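PDB 1VJN: Zn-dependent hydrolase of metallo-beta-lactamase superfamily TM0207, which probably hydrolyses a substrate not identified here with the help of bound zinc, as many members of the metallo-beta-lactamase superfamily do. Local coordinates for residues E114-C119 / L203-K208; L142-G147 / K167-M172; E197-I202 / K213-E218. All blocks are in the same frame, centred on the assembly; numbering follows the deposited sequence.

In the fold
Two of the three contacts lie within the larger sheet of the metallo-hydrolase sandwich, and the third bridges it to the smaller one. Contact 2 (142-147 with 167-172) lies deep in the larger mixed sheet, its centre about 7 Å from the centre of the chain. Contact 3 continues that sheet outward, because strand 213-216 pairs with strand 168-172; their centres are about 10 Å apart. Contact 1, its centre about 15 Å from the centre of each of the others, joins the larger sheet to edge strand 202-205 of the smaller one. Along the chain contact 2 nests inside the loop closed by contact 1, whereas contacts 1 and 3 interleave, so the C-terminal region stitches the two sheets together.

Contact 1. Residues E114-C119 / L203-K208; sequences EGIKVC and LELFEK
Ile116, Leu205 and Lys208 meet in a thin, mostly van der Waals contact at the margin of the metallo-beta-lactamase sandwich, where the two sheets come together near the surface. Segment 114-119 begins at the turn between strands 105-113 and 116-120 of the larger sheet; segment 203-208 carries the end of strand 202-205, an outermost strand of the smaller sheet, and the loop that follows. The segments share no hydrogen bond and bury just 168 Å² between them.

Ile116 is the centre of it. Its CG1 stands anti to the carbonyl carbon (chi1 -62°) and the chain then runs straight on, which carries CD1 out to the loop: CD1 lies 4.0 Å from Glu207 O and 4.2 Å from Lys208 CA. On the strand side the same methyl reaches Leu205 CD1, a looser approach of 4.5 Å. A long, branched aliphatic residue suits this place, since its other neighbours include Met13 of strand 13-19.

Gly115 takes a left-handed backbone conformation (phi 48°) that glycine adopts with little strain, and it helps the chain turn between the two strands. At the solvent side Lys208 lies along this turn with its aliphatic part, while its amine has a long, weak ion pair with Asp140, whose carboxylate also accepts a bond from Lys117 N. Lys117 NZ, 6.6 Å from Lys208 NZ, has its own salt bridge to Glu112, which together with Asp140 probably softens the like charges. Further back along the Lys208 side chain, the methylene CG rests 3.8 Å from Gly115 O.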
# COMPACT_ATOMS: atom_id res chain seq x y z
N GLU A 114 6.71 -15.07 0.30
CA GLU A 114 7.53 -15.41 1.45
C GLU A 114 6.71 -15.60 2.71
O GLU A 114 7.12 -15.17 3.79
CB GLU A 114 8.60 -14.32 1.69
CG GLU A 114 9.94 -14.65 1.04
CD GLU A 114 10.50 -13.47 0.27
OE1 GLU A 114 9.79 -12.43 0.23
OE2 GLU A 114 11.61 -13.60 -0.29
N GLY A 115 5.55 -16.26 2.58
CA GLY A 115 4.58 -16.33 3.68
C GLY A 115 4.26 -14.98 4.36
O GLY A 115 4.10 -14.92 5.58
N ILE A 116 4.21 -13.91 3.59
CA ILE A 116 3.81 -12.59 4.08
C ILE A 116 2.79 -12.08 3.07
O ILE A 116 3.00 -12.26 1.86
CB ILE A 116 5.03 -11.63 4.22
CG1 ILE A 116 6.04 -12.18 5.25
CG2 ILE A 116 4.57 -10.22 4.65
CD1 ILE A 116 7.25 -11.26 5.55
N LYS A 117 1.69 -11.52 3.57
CA LYS A 117 0.68 -10.90 2.73
C LYS A 117 0.73 -9.39 2.92
O LYS A 117 0.59 -8.86 4.03
CB LYS A 117 -0.74 -11.41 3.04
CG LYS A 117 -1.07 -12.78 2.47
CD LYS A 117 -2.16 -13.42 3.29
CE LYS A 117 -2.70 -14.68 2.65
NZ LYS A 117 -1.84 -15.87 2.97
N VAL A 118 0.94 -8.70 1.81
CA VAL A 118 1.05 -7.26 1.80
C VAL A 118 -0.14 -6.74 1.05
O VAL A 118 -0.50 -7.30 -0.00
CB VAL A 118 2.36 -6.81 1.12
CG1 VAL A 118 2.48 -5.28 1.15
CG2 VAL A 118 3.57 -7.47 1.78
N CYS A 119 -0.75 -5.67 1.58
CA CYS A 119 -1.92 -5.02 0.97
C CYS A 119 -1.74 -3.53 0.75
O CYS A 119 -1.55 -2.76 1.68
CB CYS A 119 -3.19 -5.23 1.83
SG CYS A 119 -4.73 -4.64 1.09
N LEU A 203 11.87 -0.09 4.69
CA LEU A 203 11.58 -1.00 5.78
C LEU A 203 11.95 -2.40 5.34
O LEU A 203 11.48 -2.86 4.30
CB LEU A 203 10.10 -0.94 6.11
CG LEU A 203 9.64 -1.82 7.27
CD1 LEU A 203 10.21 -1.29 8.59
CD2 LEU A 203 8.12 -1.82 7.28
N GLU A 204 12.79 -3.07 6.11
CA GLU A 204 13.07 -4.49 5.88
C GLU A 204 12.41 -5.33 6.95
O GLU A 204 12.42 -4.95 8.13
CB GLU A 204 14.57 -4.75 5.83
CG GLU A 204 15.16 -4.22 4.55
CD GLU A 204 16.66 -4.38 4.51
OE1 GLU A 204 17.10 -5.54 4.36
OE2 GLU A 204 17.37 -3.34 4.64
N LEU A 205 11.82 -6.46 6.54
CA LEU A 205 11.22 -7.43 7.47
C LEU A 205 11.93 -8.72 7.26
O LEU A 205 12.11 -9.16 6.13
CB LEU A 205 9.74 -7.67 7.18
CG LEU A 205 8.81 -6.47 7.13
CD1 LEU A 205 7.41 -7.00 6.94
CD2 LEU A 205 8.87 -5.60 8.38
N PHE A 206 12.37 -9.33 8.35
CA PHE A 206 13.15 -10.54 8.31
C PHE A 206 12.34 -11.77 8.73
O PHE A 206 12.82 -12.89 8.64
CB PHE A 206 14.40 -10.35 9.19
CG PHE A 206 15.24 -9.19 8.75
CD1 PHE A 206 16.22 -9.36 7.79
CD2 PHE A 206 15.00 -7.92 9.24
CE1 PHE A 206 16.99 -8.29 7.35
CE2 PHE A 206 15.77 -6.84 8.81
CZ PHE A 206 16.76 -7.03 7.86
N GLU A 207 11.10 -11.54 9.16
CA GLU A 207 10.18 -12.61 9.48
C GLU A 207 8.75 -12.09 9.39
O GLU A 207 8.53 -10.88 9.34
CB GLU A 207 10.43 -13.13 10.88
CG GLU A 207 10.19 -12.11 11.98
CD GLU A 207 10.37 -12.69 13.38
OE1 GLU A 207 10.84 -13.84 13.51
OE2 GLU A 207 10.01 -12.00 14.37
N LYS A 208 7.79 -13.00 9.42
CA LYS A 208 6.39 -12.61 9.38
C LYS A 208 6.10 -11.83 10.67
O LYS A 208 6.43 -12.29 11.74
CB LYS A 208 5.48 -13.85 9.26
CG LYS A 208 3.98 -13.54 9.09
CD LYS A 208 3.12 -14.37 10.04
CE LYS A 208 2.57 -15.61 9.39
NZ LYS A 208 1.23 -15.33 8.80

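Contact 2. Residues L142-G147 / K167-M172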
# COMPACT_ATOMS: atom_id res chain seq x y z
N LEU A 142 -0.01 -3.73 5.93
CA LEU A 142 -1.05 -2.90 5.34
C LEU A 142 -0.55 -1.47 5.00
O LEU A 142 -0.05 -0.76 5.86
CB LEU A 142 -2.25 -2.83 6.30
CG LEU A 142 -3.47 -2.10 5.76
CD1 LEU A 142 -4.02 -2.76 4.48
CD2 LEU A 142 -4.49 -2.11 6.87
N LEU A 143 -0.74 -1.07 3.75
CA LEU A 143 -0.47 0.29 3.29
C LEU A 143 -1.82 0.98 3.18
O LEU A 143 -2.66 0.59 2.36
CB LEU A 143 0.23 0.25 1.95
CG LEU A 143 1.44 -0.72 1.89
CD1 LEU A 143 2.03 -0.74 0.46
CD2 LEU A 143 2.48 -0.38 2.85
N VAL A 144 -2.04 2.00 4.03
CA VAL A 144 -3.42 2.49 4.24
C VAL A 144 -3.46 4.04 4.18
O VAL A 144 -2.65 4.68 4.81
CB VAL A 144 -4.03 1.92 5.59
CG1 VAL A 144 -3.27 2.40 6.77
CG2 VAL A 144 -5.48 2.32 5.79
N PRO A 145 -4.36 4.63 3.38
CA PRO A 145 -4.52 6.05 3.32
C PRO A 145 -5.22 6.56 4.58
O PRO A 145 -6.06 5.86 5.10
CB PRO A 145 -5.41 6.26 2.08
CG PRO A 145 -6.20 5.04 1.98
CD PRO A 145 -5.31 3.96 2.48
N VAL A 146 -4.84 7.74 5.08
CA VAL A 146 -5.40 8.29 6.29
C VAL A 146 -5.70 9.80 6.26
O VAL A 146 -5.99 10.38 7.31
CB VAL A 146 -4.43 8.04 7.49
CG1 VAL A 146 -4.16 6.54 7.68
CG2 VAL A 146 -3.09 8.84 7.34
N GLY A 147 -5.63 10.44 5.10
CA GLY A 147 -5.82 11.90 5.04
C GLY A 147 -7.24 12.43 5.13
O GLY A 147 -7.41 13.64 5.31
N LYS A 167 -0.86 -6.30 10.91
CA LYS A 167 0.20 -6.24 11.90
C LYS A 167 1.05 -4.99 11.68
O LYS A 167 0.96 -4.04 12.46
CB LYS A 167 1.06 -7.50 11.82
CG LYS A 167 0.30 -8.77 12.03
CD LYS A 167 -0.25 -8.82 13.45
CE LYS A 167 -1.25 -9.98 13.63
NZ LYS A 167 -2.46 -9.54 14.40
N VAL A 168 1.88 -4.98 10.64
CA VAL A 168 2.59 -3.78 10.26
C VAL A 168 1.63 -2.93 9.50
O VAL A 168 1.03 -3.39 8.52
CB VAL A 168 3.80 -4.05 9.40
CG1 VAL A 168 4.39 -2.72 8.84
CG2 VAL A 168 4.84 -4.80 10.21
N ILE A 169 1.44 -1.70 9.97
CA ILE A 169 0.57 -0.73 9.32
C ILE A 169 1.37 0.50 8.85
O ILE A 169 1.99 1.19 9.68
CB ILE A 169 -0.53 -0.28 10.30
CG1 ILE A 169 -1.49 -1.42 10.66
CG2 ILE A 169 -1.29 0.84 9.66
CD1 ILE A 169 -2.34 -1.17 11.92
N ILE A 170 1.33 0.81 7.56
CA ILE A 170 2.04 1.95 7.06
C ILE A 170 1.02 2.94 6.50
O ILE A 170 0.36 2.63 5.49
CB ILE A 170 3.09 1.54 6.00
CG1 ILE A 170 4.13 0.56 6.59
CG2 ILE A 170 3.76 2.76 5.39
CD1 ILE A 170 4.86 -0.31 5.57
N PRO A 171 0.86 4.10 7.16
CA PRO A 171 -0.09 5.13 6.64
C PRO A 171 0.46 5.83 5.37
O PRO A 171 1.70 5.94 5.17
CB PRO A 171 -0.19 6.15 7.78
CG PRO A 171 1.15 6.01 8.55
CD PRO A 171 1.54 4.54 8.41
N MSE A 172 -0.43 6.32 4.54
CA MSE A 172 0.00 7.15 3.42
C MSE A 172 -1.10 8.14 3.18
O MSE A 172 -2.11 8.10 3.87
CB MSE A 172 0.27 6.31 2.17
CG MSE A 172 -0.90 5.42 1.80
SE MSE A 172 -0.50 4.13 0.31
CE MSE A 172 -2.32 3.35 0.22
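Leu143 and Ile170, like Pro145 and selenomethionine Met172, stand side by side on one face of a parallel strand pair, while Leu142, Val144, Ile169 and Pro171 occupy the other. Strands 141-145 and 168-172 are joined through helix 154-163, a beta-alpha-beta crossover inside the larger sheet.

The tight part begins in the ladder. Leu142 O receives Ile170 N in an almost straight bond of 2.7 Å, and Val144 N gives to Ile170 O at 2.9 Å. Towards the C-terminal end the bonds bend: Met172 N reaches Val144 O at an N-H...O angle of 142°, its donor tilted out of the carbonyl plane. Both prolines are tolerated because their ring nitrogens face away from this pairing, Pro171 towards strand 213-216. The apolar packing is snug too, with Leu143 CD2 3.6 Å from Ile170 CD1. Met172 starts in the crowded position between its backbone N and carbonyl carbon (chi1 53°), then extends across to the partner strand, where CE lies 3.5 Å from Leu143 O and 3.8 Å from Pro145 CD. On the opposite face Val144 CG1 meets Ile169 CG2 at 3.8 Å; their short branches let the alanines of helix 154-163 come close.

The looser side is the start of segment 167-172. Lys167 is partly exposed and turns away, and the Val168 side chain comes no nearer than 5.2 Å, although its carbonyl still binds Leu142 N.

Around the pair, Ala157 and Ala161 of helix 154-163 and Phe189 of helix 187-190 cover the Val144 and Ile169 face, and strands 116-120 and 213-216 flank it within the sheet.

Contact 3. Residues E197-I202 / K213-E218; sequences ERVGNI and KVVVME
Glu197 and Arg198 form a short parallel ladder with strand 213-216, making 197-198 an outermost strand of the larger sheet. Backbone bonds come first: Val216 N gives to Glu197 O at 2.8 Å, and Val199 N to Val216 O at 2.9 Å. Beyond them the residues stay abreast but the regular bonding pattern breaks, for Glu218 N bonds to Gly200 O (3.0 Å) rather than to Val199 O, and it approaches from above the carbonyl plane, 58° out of it. Gly200, lacking a side chain, adapts easily to this irregular end.

Among apolar groups, Val199 CG2 sits 3.7 Å from Val215 CG1 and also touches CG of selenomethionine Met217, whose flexible chain turns back at its last torsion (60°) to bring CE against the Asn201 backbone. On the other face, the aliphatic part of Arg198 runs beside Val216, and Leu190 of helix 187-190 touches both.

One charged pair remains: Lys213 NZ makes a weak salt bridge of 3.3 Å to Glu197 OE1, the lysine crossing the glutamate at a slant.

Since that ion pair is weak and its residues are partly exposed, the edge strand probably depends mainly on its main-chain bonds and on the valine and methionine contacts.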
# COMPACT_ATOMS: atom_id res chain seq x y z
N GLU A 197 6.59 3.78 15.20
CA GLU A 197 7.96 3.92 14.91
C GLU A 197 8.07 4.74 13.66
O GLU A 197 7.23 4.64 12.75
CB GLU A 197 8.50 2.52 14.67
CG GLU A 197 9.98 2.31 14.73
CD GLU A 197 10.32 0.87 14.34
OE1 GLU A 197 10.07 -0.06 15.16
OE2 GLU A 197 10.83 0.67 13.20
N ARG A 198 9.13 5.54 13.57
CA ARG A 198 9.45 6.25 12.35
C ARG A 198 10.71 5.65 11.76
O ARG A 198 11.65 5.31 12.48
CB ARG A 198 9.65 7.74 12.61
CG ARG A 198 8.37 8.44 13.05
CD ARG A 198 8.59 9.90 13.54
NE ARG A 198 7.36 10.52 14.06
CZ ARG A 198 6.41 11.15 13.33
NH1 ARG A 198 6.50 11.25 12.01
NH2 ARG A 198 5.35 11.68 13.94
N VAL A 199 10.71 5.44 10.45
CA VAL A 199 11.88 5.00 9.75
C VAL A 199 12.12 5.94 8.59
O VAL A 199 11.40 6.93 8.41
CB VAL A 199 11.72 3.54 9.22
CG1 VAL A 199 11.44 2.60 10.38
CG2 VAL A 199 10.60 3.41 8.15
N GLY A 200 13.13 5.63 7.80
CA GLY A 200 13.42 6.40 6.60
C GLY A 200 12.59 5.89 5.44
O GLY A 200 11.38 5.64 5.57
N ASN A 201 13.23 5.75 4.29
CA ASN A 201 12.52 5.35 3.10
C ASN A 201 12.50 3.85 2.82
O ASN A 201 11.96 3.44 1.81
CB ASN A 201 13.04 6.10 1.85
CG ASN A 201 14.44 5.67 1.41
OD1 ASN A 201 15.25 5.34 2.22
ND2 ASN A 201 14.69 5.66 0.11
N ILE A 202 13.13 3.06 3.69
CA ILE A 202 13.17 1.61 3.56
C ILE A 202 12.72 0.92 4.84
O ILE A 202 13.11 1.30 5.95
CB ILE A 202 14.59 1.15 3.21
CG1 ILE A 202 15.02 1.68 1.84
CG2 ILE A 202 14.70 -0.36 3.19
CD1 ILE A 202 16.55 1.80 1.65
N LYS A 213 2.37 -3.08 14.66
CA LYS A 213 3.23 -1.90 14.77
C LYS A 213 2.90 -0.93 13.63
O LYS A 213 2.91 -1.31 12.46
CB LYS A 213 4.69 -2.30 14.68
CG LYS A 213 5.66 -1.22 15.16
CD LYS A 213 7.10 -1.77 15.21
CE LYS A 213 7.54 -2.49 13.90
NZ LYS A 213 9.00 -2.86 13.85
N VAL A 214 2.59 0.30 14.00
CA VAL A 214 2.44 1.36 13.04
C VAL A 214 3.84 1.93 12.68
O VAL A 214 4.62 2.29 13.56
CB VAL A 214 1.50 2.44 13.59
CG1 VAL A 214 1.42 3.60 12.63
CG2 VAL A 214 0.12 1.86 13.82
N VAL A 215 4.16 1.93 11.39
CA VAL A 215 5.46 2.39 10.90
C VAL A 215 5.23 3.55 9.94
O VAL A 215 4.58 3.37 8.90
CB VAL A 215 6.23 1.29 10.17
CG1 VAL A 215 7.52 1.85 9.51
CG2 VAL A 215 6.57 0.18 11.13
N VAL A 216 5.78 4.70 10.31
CA VAL A 216 5.72 5.92 9.53
C VAL A 216 7.04 6.03 8.77
O VAL A 216 8.11 6.13 9.37
CB VAL A 216 5.58 7.17 10.44
CG1 VAL A 216 5.39 8.43 9.60
CG2 VAL A 216 4.41 7.03 11.36
N MSE A 217 6.95 5.98 7.46
CA MSE A 217 8.12 6.11 6.57
C MSE A 217 8.25 7.56 6.14
O MSE A 217 7.35 8.35 6.36
CB MSE A 217 7.96 5.20 5.35
CG MSE A 217 7.56 3.79 5.72
SE MSE A 217 7.76 2.41 4.32
CE MSE A 217 9.72 2.54 3.98
N GLU A 218 9.39 7.87 5.54
CA GLU A 218 9.78 9.22 5.14
C GLU A 218 10.62 9.14 3.88
O GLU A 218 11.55 8.35 3.82
CB GLU A 218 10.62 9.89 6.25
CG GLU A 218 10.95 11.34 5.95
CD GLU A 218 12.13 11.87 6.75
OE1 GLU A 218 12.01 11.94 7.99
OE2 GLU A 218 13.17 12.22 6.12